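Local coordinates for protein putative fructosamine-3-kinase (Thermobifida fusca YX, PDB 3F7W) that is a putative fructosamine-3-kinase, probably transferring phosphate from a nucleotide to a sugar-derived group on amines, with a fold related to that of protein kinases, at residues L57-A60 / E61-L65; E143-E147 / Q148-P152; L231-L234 / D235-R238. All blocks are in the same frame, centred on the assembly; numbering follows the deposited sequence.

Three local contacts, two within helices and one where a turn enters a helix, sample this kinase-like chain from the N terminus onward. Interaction 1 lies in helix 57-68, against the five-stranded antiparallel sheet, where it carries a glutamate paired with a strand lysine. Interaction 2 falls on helix 141-159, among the helices of the C-terminal part, and marks a widening of that helix. Interaction 3 follows helix 219-229; it is the one that closes a turn, bringing the chain round into helix 234-244. Each is finished before the next begins, so none nests or crosses. Their centres are about 21 to 28 Å apart, and interactions 1 and 3 occupy opposite sides of the chain's centre.

Interaction 1: L57-A60 / E61-L65; sequences LFRA and EALGL. With EDO (1,2-ethanediol), chain G.
R59 turns CG away from its backbone N (chi1 169°), while L63, one helical turn on, has CG opposite its carbonyl carbon (chi1 -65°); the two side chains consequently run side by side in the same direction. They touch through R59 CG and L63 CD1, 3.8 Å apart, an aliphatic contact made by the arginine stem; the arginine also adopts a second conformation, so its outer contacts are uncertain. Beneath them the backbone repeats the i to i+4 pattern: A62 N bonds to F58 O and L63 N to R59 O, both nearly straight, the latter at 2.8 Å. The next bond, from G64 N to A60 O, is 2.9 Å long but more bent, with the donor above the carbonyl plane. This is helix 57-68, whose packing on the N-terminal sheet is consistent with the place of the C helix of protein kinases, and E61 fits that role: its OE1 forms a salt bridge with K45 of strand 41-46, probably the counterpart of the kinase lysine-glutamate pair. The E61 chain extends beyond CG, and its OE1 also meets a molecule of 1,2-ethanediol, probably from the crystallisation liquor. E61 OE1 lies 2.5 Å from O2 of the diol, so short that the diol placement is in some doubt, and a weak bond links the same OE1 to O1. The diol carbons rest on apolar groups: C1 lies over one face of the F58 ring toward its rim, 3.9 Å from CE1, and C2 is 3.7 Å from L57 CG.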
loop_
_atom_site.group_PDB
_atom_site.type_symbol
_atom_site.label_atom_id
_atom_site.label_comp_id
_atom_site.label_asym_id
_atom_site.label_seq_id
_atom_site.Cartn_x
_atom_site.Cartn_y
_atom_site.Cartn_z
ATOM N N LEU A 57 2.956 7.626 -12.535
ATOM C CA LEU A 57 2.709 6.327 -11.908
ATOM C C LEU A 57 3.962 5.780 -11.188
ATOM O O LEU A 57 3.942 5.468 -9.977
ATOM C CB LEU A 57 2.249 5.336 -12.976
ATOM C CG LEU A 57 1.922 3.887 -12.576
ATOM C CD1 LEU A 57 0.590 3.845 -11.903
ATOM C CD2 LEU A 57 1.926 2.994 -13.822
ATOM N N PHE A 58 5.041 5.639 -11.944
ATOM C CA PHE A 58 6.276 5.123 -11.356
ATOM C C PHE A 58 6.838 6.096 -10.327
ATOM O O PHE A 58 7.349 5.665 -9.296
ATOM C CB PHE A 58 7.304 4.782 -12.435
ATOM C CG PHE A 58 7.076 3.438 -13.066
ATOM C CD1 PHE A 58 5.837 3.110 -13.610
ATOM C CD2 PHE A 58 8.079 2.514 -13.161
ATOM C CE1 PHE A 58 5.612 1.855 -14.192
ATOM C CE2 PHE A 58 7.847 1.255 -13.758
ATOM C CZ PHE A 58 6.612 0.934 -14.242
ATOM N N ARG A 59 6.718 7.387 -10.602
ATOM C CA ARG A 59 7.132 8.416 -9.666
ATOM C C ARG A 59 6.506 8.234 -8.286
ATOM O O ARG A 59 7.172 8.382 -7.267
ATOM C CB ARG A 59 6.756 9.778 -10.225
ATOM C CG ARG A 59 6.894 10.937 -9.244
ATOM C CD ARG A 59 6.622 12.236 -9.966
ATOM N NE ARG A 59 7.701 12.507 -10.908
ATOM C CZ ARG A 59 8.749 13.287 -10.663
ATOM N NH1 ARG A 59 8.875 13.910 -9.498
ATOM N NH2 ARG A 59 9.680 13.437 -11.596
ATOM N N ALA A 60 5.216 7.924 -8.253
ATOM C CA ALA A 60 4.510 7.762 -6.979
ATOM C C ALA A 60 5.143 6.655 -6.139
ATOM O O ALA A 60 5.286 6.788 -4.901
ATOM C CB ALA A 60 2.993 7.446 -7.245
ATOM N N GLU A 61 5.515 5.560 -6.789
ATOM C CA GLU A 61 6.153 4.457 -6.096
ATOM C C GLU A 61 7.617 4.821 -5.706
ATOM O O GLU A 61 8.008 4.550 -4.582
ATOM C CB GLU A 61 6.110 3.164 -6.895
ATOM C CG GLU A 61 6.622 1.972 -6.016
ATOM C CD GLU A 61 6.465 0.590 -6.580
ATOM O OE1 GLU A 61 5.717 0.384 -7.540
ATOM O OE2 GLU A 61 7.123 -0.323 -6.019
ATOM N N ALA A 62 8.385 5.408 -6.621
ATOM C CA ALA A 62 9.803 5.760 -6.318
ATOM C C ALA A 62 9.853 6.739 -5.133
ATOM O O ALA A 62 10.652 6.564 -4.177
ATOM C CB ALA A 62 10.526 6.337 -7.552
ATOM N N LEU A 63 9.032 7.782 -5.202
ATOM C CA LEU A 63 8.996 8.799 -4.140
ATOM C C LEU A 63 8.423 8.214 -2.862
ATOM O O LEU A 63 8.890 8.522 -1.747
ATOM C CB LEU A 63 8.234 10.040 -4.579
ATOM C CG LEU A 63 8.845 10.859 -5.751
ATOM C CD1 LEU A 63 8.122 12.193 -5.921
ATOM C CD2 LEU A 63 10.340 11.093 -5.560
ATOM N N GLY A 64 7.413 7.358 -3.002
ATOM C CA GLY A 64 6.786 6.735 -1.842
ATOM C C GLY A 64 7.750 5.790 -1.144
ATOM O O GLY A 64 7.823 5.786 0.066
ATOM N N LEU A 65 8.523 5.029 -1.917
ATOM C CA LEU A 65 9.538 4.147 -1.329
ATOM C C LEU A 65 10.605 4.959 -0.571
ATOM O O LEU A 65 11.003 4.586 0.550
ATOM C CB LEU A 65 10.195 3.271 -2.397
ATOM C CG LEU A 65 9.427 2.084 -2.962
ATOM C CD1 LEU A 65 10.075 1.513 -4.257
ATOM C CD2 LEU A 65 9.223 0.976 -1.902
HETATM C C1 EDO G . 4.242 0.207 -10.901
HETATM O O1 EDO G . 3.680 -0.685 -9.930
HETATM C C2 EDO G . 3.926 1.604 -10.470
HETATM O O2 EDO G . 4.688 1.789 -9.303
#

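Interaction 2: E143-E147 / Q148-P152; sequences EFYAE and QRILP
A widened, pi-type turn in helix 141-159 sets the geometry here, with F144, Y145 and A146 meeting residues four and five places on. Y145 O takes R149 N at 2.9 Å and, weakly, I150 N, whereas A146 O receives L151 N in a straight i to i+5 bond of 2.8 Å. At P152, whose nitrogen has no hydrogen to give, the helix kinks, and P152 CD lies 3.2 Å from E147 O. The wider turn puts R149 beside F144: a bend at chi2 (-68°) folds the arginine chain back, bringing CZ of the F144 ring over the centre of the guanidinium face, 3.5 Å from R149 CZ, with the planes 59° apart. Q148 NE2 meets the edge of the same ring, near its plane, 3.5 Å from F144 CD1. These polar ends are satisfied by the preceding loop: Q148 NE2 bonds to T136 O and D134 O, and R149 NH1 to D134 O as well as to its neighbour's carbonyl, Q148 O. I150, meanwhile, lays CG1 over one face of the Y145 ring in a CH-pi contact, 4.0 Å from the centroid. The Y145 hydroxyl bonds to L257 O and H261 N, tying this helix to helix 251-270, which also packs on I150, while A146, I150 and L151 meet L175 of helix 165-176.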
loop_
_atom_site.group_PDB
_atom_site.type_symbol
_atom_site.label_atom_id
_atom_site.label_comp_id
_atom_site.label_asym_id
_atom_site.label_seq_id
_atom_site.Cartn_x
_atom_site.Cartn_y
_atom_site.Cartn_z
ATOM N N GLU A 143 -12.381 14.127 6.933
ATOM C CA GLU A 143 -12.551 14.786 5.635
ATOM C C GLU A 143 -11.675 14.164 4.538
ATOM O O GLU A 143 -12.111 13.948 3.414
ATOM C CB GLU A 143 -12.223 16.274 5.771
ATOM C CG GLU A 143 -13.244 17.086 6.574
ATOM C CD GLU A 143 -13.271 16.803 8.087
ATOM O OE1 GLU A 143 -12.269 16.324 8.691
ATOM O OE2 GLU A 143 -14.331 17.092 8.683
ATOM N N PHE A 144 -10.414 13.948 4.859
ATOM C CA PHE A 144 -9.512 13.276 3.958
ATOM C C PHE A 144 -10.055 11.901 3.526
ATOM O O PHE A 144 -10.082 11.569 2.338
ATOM C CB PHE A 144 -8.152 13.135 4.654
ATOM C CG PHE A 144 -7.204 12.230 3.956
ATOM C CD1 PHE A 144 -6.583 12.626 2.783
ATOM C CD2 PHE A 144 -6.916 10.975 4.484
ATOM C CE1 PHE A 144 -5.708 11.774 2.136
ATOM C CE2 PHE A 144 -6.025 10.130 3.841
ATOM C CZ PHE A 144 -5.429 10.534 2.672
ATOM N N TYR A 145 -10.501 11.101 4.493
ATOM C CA TYR A 145 -10.921 9.743 4.193
ATOM C C TYR A 145 -12.186 9.748 3.326
ATOM O O TYR A 145 -12.224 9.119 2.274
ATOM C CB TYR A 145 -11.171 8.991 5.486
ATOM C CG TYR A 145 -11.318 7.496 5.326
ATOM C CD1 TYR A 145 -10.288 6.735 4.795
ATOM C CD2 TYR A 145 -12.469 6.835 5.747
ATOM C CE1 TYR A 145 -10.402 5.338 4.680
ATOM C CE2 TYR A 145 -12.588 5.450 5.641
ATOM C CZ TYR A 145 -11.552 4.704 5.096
ATOM O OH TYR A 145 -11.653 3.333 4.971
ATOM N N ALA A 146 -13.196 10.506 3.755
ATOM C CA ALA A 146 -14.458 10.599 3.017
ATOM C C ALA A 146 -14.226 11.081 1.584
ATOM O O ALA A 146 -14.612 10.408 0.627
ATOM C CB ALA A 146 -15.460 11.491 3.746
ATOM N N GLU A 147 -13.542 12.206 1.432
ATOM C CA GLU A 147 -13.487 12.920 0.156
ATOM C C GLU A 147 -12.425 12.369 -0.803
ATOM O O GLU A 147 -12.606 12.414 -2.030
ATOM C CB GLU A 147 -13.214 14.396 0.395
ATOM C CG GLU A 147 -14.276 15.090 1.246
ATOM C CD GLU A 147 -13.852 16.458 1.725
ATOM O OE1 GLU A 147 -13.057 17.103 1.040
ATOM O OE2 GLU A 147 -14.344 16.922 2.770
ATOM N N GLN A 148 -11.340 11.856 -0.236
ATOM C CA GLN A 148 -10.184 11.367 -1.019
ATOM C C GLN A 148 -9.940 9.851 -0.997
ATOM O O GLN A 148 -9.197 9.341 -1.849
ATOM C CB GLN A 148 -8.915 12.124 -0.581
ATOM C CG GLN A 148 -9.069 13.613 -0.908
ATOM C CD GLN A 148 -7.942 14.514 -0.425
ATOM O OE1 GLN A 148 -8.218 15.658 -0.087
ATOM N NE2 GLN A 148 -6.670 14.028 -0.424
ATOM N N ARG A 149 -10.537 9.132 -0.041
ATOM C CA ARG A 149 -10.352 7.685 0.050
ATOM C C ARG A 149 -11.623 6.850 -0.165
ATOM O O ARG A 149 -11.526 5.664 -0.513
ATOM C CB ARG A 149 -9.649 7.307 1.363
ATOM C CG ARG A 149 -8.169 7.830 1.473
ATOM C CD ARG A 149 -7.256 7.119 0.489
ATOM N NE ARG A 149 -5.900 7.630 0.456
ATOM C CZ ARG A 149 -5.499 8.684 -0.259
ATOM N NH1 ARG A 149 -6.360 9.386 -0.988
ATOM N NH2 ARG A 149 -4.223 9.044 -0.242
ATOM N N ILE A 150 -12.800 7.459 0.025
ATOM C CA ILE A 150 -14.070 6.737 -0.103
ATOM C C ILE A 150 -14.867 7.195 -1.318
ATOM O O ILE A 150 -15.162 6.383 -2.203
ATOM C CB ILE A 150 -14.944 6.848 1.180
ATOM C CG1 ILE A 150 -14.210 6.255 2.393
ATOM C CG2 ILE A 150 -16.319 6.118 0.972
ATOM C CD1 ILE A 150 -13.841 4.778 2.241
ATOM N N LEU A 151 -15.235 8.474 -1.353
ATOM C CA LEU A 151 -16.217 8.940 -2.342
ATOM C C LEU A 151 -15.784 8.681 -3.798
ATOM O O LEU A 151 -16.595 8.227 -4.613
ATOM C CB LEU A 151 -16.577 10.416 -2.116
ATOM C CG LEU A 151 -17.531 10.688 -0.944
ATOM C CD1 LEU A 151 -17.724 12.202 -0.628
ATOM C CD2 LEU A 151 -18.886 10.047 -1.221
ATOM N N PRO A 152 -14.526 8.983 -4.145
ATOM C CA PRO A 152 -14.143 8.767 -5.544
ATOM C C PRO A 152 -14.357 7.321 -6.048
ATOM O O PRO A 152 -14.852 7.132 -7.168
ATOM C CB PRO A 152 -12.672 9.229 -5.587
ATOM C CG PRO A 152 -12.525 10.141 -4.439
ATOM C CD PRO A 152 -13.434 9.584 -3.366
#

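Interaction 3: L231-L234 / D235-R238; sequences LPYL and DRVR
L234 and R238 form the close side of this contact, one methyl branch of the leucine lying against the flat face of the arginine. L234 CD2 sits 3.8 Å from R238 CZ, over the guanidinium but offset toward its rim. The arginine reaches it by bending at chi3 (-62°), which also turns NH2 toward D235. R238 NH2 and D235 OD1 form a salt bridge of 2.9 Å, and the carboxylate oxygen lies in the guanidinium plane, so one flat group meets the leucine with its face and the aspartate with its edge. Together the two partners probably limit the rotation of the guanidinium. In the backbone, R238 N bonds to L234 O at 2.9 Å and V237 N to Y233 O at 3.1 Å. V237 CG2 adds a lighter apolar touch, 3.9 Å from L231 CD2. Looser by comparison is the pair on the other flank, where Y233 and the exposed R236 run side by side with ring and guanidinium planes 82° apart. Their nearest side-chain atoms, Y233 CD1 and R236 NH1, are 3.7 Å apart, an oblique approach. Both residues also touch P99 at the start of helix 99-114, while L234 and R238 pack on A227 of helix 219-229. The chain enters this arrangement through a type II beta turn from L231 to L234, whose third residue, Y233 (phi 56°), is also the N-cap of helix 234-244, so that the turn joins this helix to helix 219-229.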
loop_
_atom_site.group_PDB
_atom_site.type_symbol
_atom_site.label_atom_id
_atom_site.label_comp_id
_atom_site.label_asym_id
_atom_site.label_seq_id
_atom_site.Cartn_x
_atom_site.Cartn_y
_atom_site.Cartn_z
ATOM N N LEU A 231 -2.969 -12.463 7.488
ATOM C CA LEU A 231 -1.509 -12.473 7.449
ATOM C C LEU A 231 -1.031 -13.581 8.346
ATOM O O LEU A 231 -1.595 -13.758 9.425
ATOM C CB LEU A 231 -0.947 -11.168 7.998
ATOM C CG LEU A 231 0.568 -10.954 7.869
ATOM C CD1 LEU A 231 0.944 -10.589 6.416
ATOM C CD2 LEU A 231 1.072 -9.902 8.876
ATOM N N PRO A 232 0.024 -14.301 7.936
ATOM C CA PRO A 232 0.618 -15.250 8.879
ATOM C C PRO A 232 1.006 -14.544 10.152
ATOM O O PRO A 232 1.566 -13.442 10.091
ATOM C CB PRO A 232 1.841 -15.767 8.121
ATOM C CG PRO A 232 1.443 -15.606 6.640
ATOM C CD PRO A 232 0.716 -14.296 6.633
ATOM N N TYR A 233 0.698 -15.154 11.304
ATOM C CA TYR A 233 1.093 -14.608 12.607
ATOM C C TYR A 233 0.605 -13.165 12.843
ATOM O O TYR A 233 1.281 -12.383 13.503
ATOM C CB TYR A 233 2.629 -14.714 12.802
ATOM C CG TYR A 233 3.115 -16.133 12.676
ATOM C CD1 TYR A 233 2.772 -17.102 13.639
ATOM C CD2 TYR A 233 3.855 -16.547 11.572
ATOM C CE1 TYR A 233 3.186 -18.403 13.507
ATOM C CE2 TYR A 233 4.261 -17.850 11.428
ATOM C CZ TYR A 233 3.920 -18.784 12.389
ATOM O OH TYR A 233 4.341 -20.091 12.256
ATOM N N LEU A 234 -0.572 -12.836 12.306
ATOM C CA LEU A 234 -1.146 -11.498 12.461
ATOM C C LEU A 234 -1.147 -11.012 13.894
ATOM O O LEU A 234 -0.707 -9.903 14.150
ATOM C CB LEU A 234 -2.573 -11.437 11.933
ATOM C CG LEU A 234 -3.247 -10.068 12.026
ATOM C CD1 LEU A 234 -2.478 -8.968 11.243
ATOM C CD2 LEU A 234 -4.685 -10.176 11.533
ATOM N N ASP A 235 -1.625 -11.829 14.837
ATOM C CA ASP A 235 -1.699 -11.375 16.222
ATOM C C ASP A 235 -0.324 -11.088 16.828
ATOM O O ASP A 235 -0.181 -10.146 17.609
ATOM C CB ASP A 235 -2.451 -12.386 17.088
ATOM C CG ASP A 235 -3.935 -12.394 16.812
ATOM O OD1 ASP A 235 -4.448 -11.360 16.366
ATOM O OD2 ASP A 235 -4.580 -13.432 17.063
ATOM N N ARG A 236 0.687 -11.882 16.476
ATOM C CA ARG A 236 2.050 -11.592 16.934
ATOM C C ARG A 236 2.585 -10.278 16.378
ATOM O O ARG A 236 3.276 -9.551 17.086
ATOM C CB ARG A 236 3.023 -12.688 16.574
ATOM C CG ARG A 236 2.928 -13.899 17.472
ATOM C CD ARG A 236 4.071 -14.859 17.204
ATOM N NE ARG A 236 4.149 -15.944 18.191
ATOM C CZ ARG A 236 3.364 -17.019 18.206
ATOM N NH1 ARG A 236 2.393 -17.177 17.309
ATOM N NH2 ARG A 236 3.546 -17.948 19.138
ATOM N N VAL A 237 2.272 -9.982 15.118
ATOM C CA VAL A 237 2.689 -8.713 14.511
ATOM C C VAL A 237 2.010 -7.581 15.259
ATOM O O VAL A 237 2.674 -6.651 15.662
ATOM C CB VAL A 237 2.356 -8.622 13.006
ATOM C CG1 VAL A 237 2.654 -7.182 12.434
ATOM C CG2 VAL A 237 3.109 -9.749 12.214
ATOM N N ARG A 238 0.692 -7.669 15.437
ATOM C CA ARG A 238 -0.069 -6.601 16.110
ATOM C C ARG A 238 0.319 -6.439 17.564
ATOM O O ARG A 238 0.406 -5.324 18.040
ATOM C CB ARG A 238 -1.591 -6.837 16.006
ATOM C CG ARG A 238 -2.123 -6.581 14.614
ATOM C CD ARG A 238 -3.645 -6.455 14.577
ATOM N NE ARG A 238 -4.289 -7.697 15.008
ATOM C CZ ARG A 238 -5.476 -8.120 14.584
ATOM N NH1 ARG A 238 -6.204 -7.424 13.713
ATOM N NH2 ARG A 238 -5.942 -9.250 15.050
#